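Local coordinates for protein methyl-coenzyme M reductase subunit beta (Methanosarcina barkeri, PDB 1E6Y) that forms part of methyl-coenzyme M reductase, which releases methane from methyl-coenzyme M with coenzyme B as reductant, using the nickel porphinoid F430, at residues Q50-S55 / K153-G158; A238-N243 / I387-A392. All blocks are in the same frame, centred on the assembly; numbering follows the deposited sequence.

Contact 1: Q50-S55 / K153-G158; sequences QGALAS and KSAVWG
The methyl of A155 faces A52 and L53 on helix 46-55, and the contact is apolar throughout. A52 and A155 meet methyl to methyl, CB to CB at 4.3 Å, and with nothing larger between the backbones their CA atoms come within 5.5 Å. That is a close approach for two helices, and it rests on small side chains at the meeting point. L53 enters from beside A52. Its CG sits beside the backbone N and anti to the carbonyl carbon (chi1 -76°), which carries the isobutyl group across to A155: L53 CD2 lies 3.7 Å from A155 CB. The branch carbon follows closely, L53 CG being 3.8 Å from the same methyl, so A155 CB packs against the flank of the leucine as well as against A52.

No hydrogen bond passes between the two segments; their polar groups bond within their own helices or to other parts of the structure. S55 OG donates to G51 O over 2.9 Å, standing 38° out of the carbonyl plane, and S55 N reaches the same oxygen, so one carbonyl takes two donors in the last turn. S55 OG is also hydrogen-bonded to K57 N, just past the helix. In the other helix K153 O is likewise shared, by V156 N and W157 N, before G158 leaves the helix with a positive phi (66°).

K153 CE lies 3.5 Å above one face of the W157 indole, offset toward the rim.

Within the N-terminal region, helix 46-55 directly follows strand 41-45. Earlier in that helix, I49 also packs on A155 and V156. Beyond helix 149-157, helix 125-141 receives V156 and W157, while K153 NZ hydrogen-bonds backbone of a different protein chain of the complex.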
ATOM      1  N   GLN E  50       7.652   1.625 -31.304  1.00 13.27           N
ATOM      2  CA  GLN E  50       7.664   0.882 -32.560  1.00 13.19           C
ATOM      3  C   GLN E  50       7.910  -0.608 -32.333  1.00 12.73           C
ATOM      4  O   GLN E  50       7.189  -1.450 -32.867  1.00 13.44           O
ATOM      5  CB  GLN E  50       8.731   1.447 -33.501  1.00 14.11           C
ATOM      6  CG  GLN E  50       8.763   0.777 -34.867  1.00 15.01           C
ATOM      7  CD  GLN E  50       9.611   1.532 -35.869  1.00 16.74           C
ATOM      8  OE1 GLN E  50       9.752   2.751 -35.790  1.00 17.53           O
ATOM      9  NE2 GLN E  50      10.173   0.808 -36.830  1.00 18.34           N
ATOM     10  N   GLY E  51       8.899  -0.921 -31.498  1.00 12.36           N
ATOM     11  CA  GLY E  51       9.173  -2.305 -31.151  1.00 12.59           C
ATOM     12  C   GLY E  51       8.025  -2.964 -30.407  1.00 12.50           C
ATOM     13  O   GLY E  51       7.647  -4.098 -30.715  1.00 12.70           O
ATOM     14  N   ALA E  52       7.442  -2.236 -29.456  1.00 12.43           N
ATOM     15  CA  ALA E  52       6.307  -2.732 -28.682  1.00 12.31           C
ATOM     16  C   ALA E  52       5.098  -3.016 -29.571  1.00 12.56           C
ATOM     17  O   ALA E  52       4.426  -4.037 -29.405  1.00 12.43           O
ATOM     18  CB  ALA E  52       5.936  -1.724 -27.601  1.00 12.46           C
ATOM     19  N   LEU E  53       4.831  -2.118 -30.518  1.00 12.77           N
ATOM     20  CA  LEU E  53       3.723  -2.289 -31.453  1.00 13.08           C
ATOM     21  C   LEU E  53       3.891  -3.549 -32.288  1.00 13.36           C
ATOM     22  O   LEU E  53       2.945  -4.316 -32.462  1.00 13.93           O
ATOM     23  CB  LEU E  53       3.615  -1.080 -32.383  1.00 13.07           C
ATOM     24  CG  LEU E  53       3.019   0.194 -31.788  1.00 12.96           C
ATOM     25  CD1 LEU E  53       3.233   1.351 -32.746  1.00 12.75           C
ATOM     26  CD2 LEU E  53       1.539  -0.013 -31.513  1.00 13.30           C
ATOM     27  N   ALA E  54       5.113  -3.781 -32.759  1.00 13.89           N
ATOM     28  CA  ALA E  54       5.396  -4.899 -33.652  1.00 14.38           C
ATOM     29  C   ALA E  54       5.349  -6.245 -32.934  1.00 14.49           C
ATOM     30  O   ALA E  54       4.818  -7.218 -33.469  1.00 15.09           O
ATOM     31  CB  ALA E  54       6.755  -4.707 -34.313  1.00 13.85           C
ATOM     32  N   SER E  55       5.874  -6.286 -31.713  1.00 14.85           N
ATOM     33  CA  SER E  55       6.056  -7.547 -30.998  1.00 14.53           C
ATOM     34  C   SER E  55       4.939  -7.852 -30.003  1.00 14.25           C
ATOM     35  O   SER E  55       4.785  -8.992 -29.568  1.00 14.06           O
ATOM     36  CB  SER E  55       7.398  -7.548 -30.265  1.00 15.13           C
ATOM     37  OG  SER E  55       7.413  -6.578 -29.237  1.00 15.06           O
ATOM     38  N   LYS E 153      -2.488   2.236 -27.608  1.00 11.42           N
ATOM     39  CA  LYS E 153      -2.521   2.947 -26.337  1.00 11.08           C
ATOM     40  C   LYS E 153      -1.500   2.384 -25.353  1.00 11.07           C
ATOM     41  O   LYS E 153      -0.721   3.134 -24.770  1.00 10.95           O
ATOM     42  CB  LYS E 153      -3.925   2.872 -25.731  1.00 11.34           C
ATOM     43  CG  LYS E 153      -4.173   3.867 -24.614  1.00 12.20           C
ATOM     44  CD  LYS E 153      -3.905   3.252 -23.258  1.00 11.86           C
ATOM     45  CE  LYS E 153      -4.190   4.236 -22.145  1.00 11.47           C
ATOM     46  NZ  LYS E 153      -4.021   3.599 -20.814  1.00 12.08           N
ATOM     47  N   SER E 154      -1.473   1.061 -25.218  1.00 11.56           N
ATOM     48  CA  SER E 154      -0.582   0.412 -24.262  1.00 11.68           C
ATOM     49  C   SER E 154       0.871   0.347 -24.712  1.00 11.47           C
ATOM     50  O   SER E 154       1.767   0.181 -23.885  1.00 11.76           O
ATOM     51  CB  SER E 154      -1.078  -0.995 -23.939  1.00 12.68           C
ATOM     52  OG  SER E 154      -2.068  -0.936 -22.930  1.00 15.84           O
ATOM     53  N   ALA E 155       1.108   0.475 -26.017  1.00  9.98           N
ATOM     54  CA  ALA E 155       2.473   0.617 -26.519  1.00 10.44           C
ATOM     55  C   ALA E 155       3.101   1.869 -25.914  1.00 10.00           C
ATOM     56  O   ALA E 155       4.292   1.889 -25.606  1.00 10.33           O
ATOM     57  CB  ALA E 155       2.476   0.707 -28.041  1.00 10.21           C
ATOM     58  N   VAL E 156       2.261   2.868 -25.652  1.00  9.89           N
ATOM     59  CA  VAL E 156       2.701   4.132 -25.075  1.00  9.70           C
ATOM     60  C   VAL E 156       2.579   4.135 -23.546  1.00  9.10           C
ATOM     61  O   VAL E 156       3.543   4.440 -22.842  1.00  9.38           O
ATOM     62  CB  VAL E 156       1.885   5.321 -25.654  1.00  9.64           C
ATOM     63  CG1 VAL E 156       2.410   6.642 -25.111  1.00 10.33           C
ATOM     64  CG2 VAL E 156       1.949   5.312 -27.176  1.00  9.87           C
ATOM     65  N   TRP E 157       1.414   3.732 -23.043  1.00  9.03           N
ATOM     66  CA  TRP E 157       1.068   3.867 -21.627  1.00  8.27           C
ATOM     67  C   TRP E 157       1.407   2.639 -20.779  1.00  8.88           C
ATOM     68  O   TRP E 157       1.239   2.665 -19.558  1.00  8.84           O
ATOM     69  CB  TRP E 157      -0.428   4.162 -21.475  1.00  8.56           C
ATOM     70  CG  TRP E 157      -0.863   5.523 -21.928  1.00  8.06           C
ATOM     71  CD1 TRP E 157      -1.140   5.909 -23.207  1.00  8.02           C
ATOM     72  CD2 TRP E 157      -1.223   6.628 -21.091  1.00  8.07           C
ATOM     73  NE1 TRP E 157      -1.670   7.177 -23.219  1.00  8.60           N
ATOM     74  CE2 TRP E 157      -1.733   7.644 -21.933  1.00  8.47           C
ATOM     75  CE3 TRP E 157      -1.170   6.860 -19.707  1.00  8.42           C
ATOM     76  CZ2 TRP E 157      -2.187   8.873 -21.439  1.00  8.63           C
ATOM     77  CZ3 TRP E 157      -1.623   8.081 -19.215  1.00  7.91           C
ATOM     78  CH2 TRP E 157      -2.127   9.071 -20.082  1.00  8.34           C
ATOM     79  N   GLY E 158       1.756   1.532 -21.429  1.00  8.75           N
ATOM     80  CA  GLY E 158       2.028   0.301 -20.704  1.00  9.14           C
ATOM     81  C   GLY E 158       0.811  -0.277 -20.000  1.00  9.28           C
ATOM     82  O   GLY E 158      -0.261  -0.398 -20.594  1.00  9.94           O
TER

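Contact 2: A238-N243 / I387-A392; sequences AYQGLN and IPCVCA
The carboxamide of Q240 turns one face obliquely toward helix 387-395, and P388 and C389 both lie on that side of its plane. P388 CG is nearest the oxygen end, 4.2 Å from Q240 OE1, and the thiol is nearest the nitrogen end, with C389 SG 3.9 Å from Q240 NE2. Both are displaced outward from the middle of the amide, so the group rests across two neighbouring residues of one helical turn. These are van der Waals approaches.

The backbones are well apart: Q240 CA is 8.5 Å from P388 CA and 9.2 Å from C389 CA. Q240 spans that gap because its chain is stretched out, CG anti to the backbone N (chi1 -171°) and the next bond extended too. The hydrogen bonds of the amide lie outside the two segments. Its NE2 donates to A304 O and to F385 O, the latter just ahead of helix 387-395; two acceptors therefore fix how the buried amide is rotated, and its polar nitrogen is satisfied.

P388 stands in the first turn of its helix, where a missing backbone N-H costs nothing. At the other end of the contact, helix 228-241 is running out through a wider pi-type turn, with a weak bond from L242 N to A238 O, 3.2 Å long, and a further backbone bond between A238 and A244.

Contact 2 thus joins the C-terminal end of helix 228-241 to the start of helix 387-395. Helix 296-318 adjoins both, supplying A304 to Q240 and T307, L308 and T311 to C389, while helix 204-221 packs on P388 through S211 and S212.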
ATOM      1  N   ALA E 238      24.448  27.092  -0.845  1.00 10.79           N
ATOM      2  CA  ALA E 238      25.469  27.984  -1.389  1.00 10.82           C
ATOM      3  C   ALA E 238      26.856  27.344  -1.368  1.00 10.36           C
ATOM      4  O   ALA E 238      27.542  27.301  -2.390  1.00 10.67           O
ATOM      5  CB  ALA E 238      25.489  29.294  -0.609  1.00 10.57           C
ATOM      6  N   TYR E 239      27.240  26.804  -0.216  1.00 10.52           N
ATOM      7  CA  TYR E 239      28.589  26.286  -0.027  1.00 11.03           C
ATOM      8  C   TYR E 239      28.801  24.888  -0.609  1.00 10.64           C
ATOM      9  O   TYR E 239      29.729  24.675  -1.392  1.00 10.62           O
ATOM     10  CB  TYR E 239      28.952  26.308   1.460  1.00 11.68           C
ATOM     11  CG  TYR E 239      29.356  27.677   1.951  1.00 12.28           C
ATOM     12  CD1 TYR E 239      28.416  28.551   2.495  1.00 13.42           C
ATOM     13  CD2 TYR E 239      30.671  28.122   1.818  1.00 13.92           C
ATOM     14  CE1 TYR E 239      28.773  29.840   2.892  1.00 13.70           C
ATOM     15  CE2 TYR E 239      31.041  29.406   2.210  1.00 14.45           C
ATOM     16  CZ  TYR E 239      30.086  30.261   2.744  1.00 14.71           C
ATOM     17  OH  TYR E 239      30.446  31.541   3.110  1.00 14.62           O
ATOM     18  N   GLN E 240      27.943  23.940  -0.241  1.00 10.98           N
ATOM     19  CA  GLN E 240      28.064  22.586  -0.770  1.00 11.12           C
ATOM     20  C   GLN E 240      27.596  22.493  -2.221  1.00 10.90           C
ATOM     21  O   GLN E 240      28.267  21.884  -3.057  1.00 11.31           O
ATOM     22  CB  GLN E 240      27.275  21.592   0.084  1.00 11.16           C
ATOM     23  CG  GLN E 240      27.533  20.136  -0.286  1.00 10.88           C
ATOM     24  CD  GLN E 240      26.585  19.180   0.406  1.00 11.54           C
ATOM     25  OE1 GLN E 240      25.364  19.310   0.300  1.00 12.19           O
ATOM     26  NE2 GLN E 240      27.142  18.197   1.104  1.00 10.85           N
ATOM     27  N   GLY E 241      26.458  23.113  -2.517  1.00 10.89           N
ATOM     28  CA  GLY E 241      25.857  22.955  -3.828  1.00 10.59           C
ATOM     29  C   GLY E 241      26.448  23.830  -4.917  1.00 10.50           C
ATOM     30  O   GLY E 241      26.618  23.382  -6.053  1.00 10.79           O
ATOM     31  N   LEU E 242      26.756  25.079  -4.580  1.00 10.50           N
ATOM     32  CA  LEU E 242      27.080  26.074  -5.593  1.00 10.45           C
ATOM     33  C   LEU E 242      28.501  26.623  -5.469  1.00 10.48           C
ATOM     34  O   LEU E 242      28.810  27.691  -6.007  1.00 10.21           O
ATOM     35  CB  LEU E 242      26.059  27.215  -5.539  1.00 11.28           C
ATOM     36  CG  LEU E 242      24.595  26.795  -5.742  1.00 11.22           C
ATOM     37  CD1 LEU E 242      23.680  28.010  -5.635  1.00 12.56           C
ATOM     38  CD2 LEU E 242      24.432  26.119  -7.104  1.00 12.58           C
ATOM     39  N   ASN E 243      29.363  25.871  -4.782  1.00 10.17           N
ATOM     40  CA  ASN E 243      30.796  26.166  -4.706  1.00 10.17           C
ATOM     41  C   ASN E 243      31.059  27.606  -4.245  1.00 10.20           C
ATOM     42  O   ASN E 243      31.879  28.322  -4.826  1.00 10.37           O
ATOM     43  CB  ASN E 243      31.458  25.900  -6.068  1.00 10.61           C
ATOM     44  CG  ASN E 243      32.977  25.992  -6.021  1.00 10.09           C
ATOM     45  OD1 ASN E 243      33.596  25.751  -4.985  1.00 10.15           O
ATOM     46  ND2 ASN E 243      33.582  26.321  -7.153  1.00 10.94           N
ATOM     47  N   ILE E 387      22.687  13.320  -0.746  1.00  8.62           N
ATOM     48  CA  ILE E 387      22.436  12.900  -2.121  1.00  8.72           C
ATOM     49  C   ILE E 387      23.255  13.636  -3.195  1.00  8.62           C
ATOM     50  O   ILE E 387      23.673  13.020  -4.179  1.00  8.52           O
ATOM     51  CB  ILE E 387      20.915  12.980  -2.440  1.00  9.04           C
ATOM     52  CG1 ILE E 387      20.186  11.849  -1.709  1.00  9.37           C
ATOM     53  CG2 ILE E 387      20.660  12.882  -3.947  1.00  9.77           C
ATOM     54  CD1 ILE E 387      20.632  10.457  -2.133  1.00 10.38           C
ATOM     55  N   PRO E 388      23.552  14.938  -2.997  1.00  8.53           N
ATOM     56  CA  PRO E 388      24.444  15.614  -3.948  1.00  8.24           C
ATOM     57  C   PRO E 388      25.817  14.951  -4.089  1.00  7.98           C
ATOM     58  O   PRO E 388      26.354  14.855  -5.194  1.00  8.41           O
ATOM     59  CB  PRO E 388      24.545  17.029  -3.388  1.00  8.40           C
ATOM     60  CG  PRO E 388      23.230  17.234  -2.728  1.00  8.68           C
ATOM     61  CD  PRO E 388      22.915  15.904  -2.084  1.00  8.99           C
ATOM     62  N   CYS E 389      26.334  14.414  -2.986  1.00  7.97           N
ATOM     63  CA  CYS E 389      27.586  13.662  -3.006  1.00  8.22           C
ATOM     64  C   CYS E 389      27.453  12.357  -3.787  1.00  8.67           C
ATOM     65  O   CYS E 389      28.370  11.959  -4.508  1.00  8.10           O
ATOM     66  CB  CYS E 389      28.044  13.359  -1.579  1.00  8.61           C
ATOM     67  SG  CYS E 389      28.177  14.821  -0.535  1.00 10.39           S
ATOM     68  N   VAL E 390      26.301  11.706  -3.655  1.00  8.58           N
ATOM     69  CA  VAL E 390      26.024  10.479  -4.397  1.00  9.06           C
ATOM     70  C   VAL E 390      25.990  10.730  -5.907  1.00  8.82           C
ATOM     71  O   VAL E 390      26.579   9.976  -6.674  1.00  9.09           O
ATOM     72  CB  VAL E 390      24.690   9.845  -3.941  1.00  8.27           C
ATOM     73  CG1 VAL E 390      24.428   8.552  -4.699  1.00  8.48           C
ATOM     74  CG2 VAL E 390      24.732   9.575  -2.447  1.00  9.33           C
ATOM     75  N   CYS E 391      25.362  11.825  -6.322  1.00  9.31           N
ATOM     76  CA  CYS E 391      25.301  12.173  -7.739  1.00  8.83           C
ATOM     77  C   CYS E 391      26.685  12.463  -8.310  1.00  8.79           C
ATOM     78  O   CYS E 391      26.995  12.057  -9.433  1.00  9.36           O
ATOM     79  CB  CYS E 391      24.387  13.379  -7.950  1.00  8.84           C
ATOM     80  SG  CYS E 391      22.662  13.054  -7.545  1.00  9.67           S
ATOM     81  N   ALA E 392      27.518  13.143  -7.527  1.00  8.68           N
ATOM     82  CA  ALA E 392      28.906  13.407  -7.912  1.00  8.36           C
ATOM     83  C   ALA E 392      29.717  12.115  -7.990  1.00  9.16           C
ATOM     84  O   ALA E 392      30.490  11.914  -8.926  1.00  9.18           O
ATOM     85  CB  ALA E 392      29.551  14.374  -6.925  1.00  8.36           C
TER

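The two contacts belong to different parts of the beta subunit. Contact 1 lies in the N-terminal family region and contact 2 in the C-terminal one, and they follow in series along the chain, the first closing before the second opens. Their centres are 39 Å apart and their nearest atoms about 26 Å, so neither touches the other. The centre of contact 2 is about 10 Å from the centre of the chain, that of contact 1 about 29 Å, beside another protein chain of the assembly. Both lie away from the coenzyme M, coenzyme B and F430 pockets, to which Y364 contributes, and both join helices within one subunit.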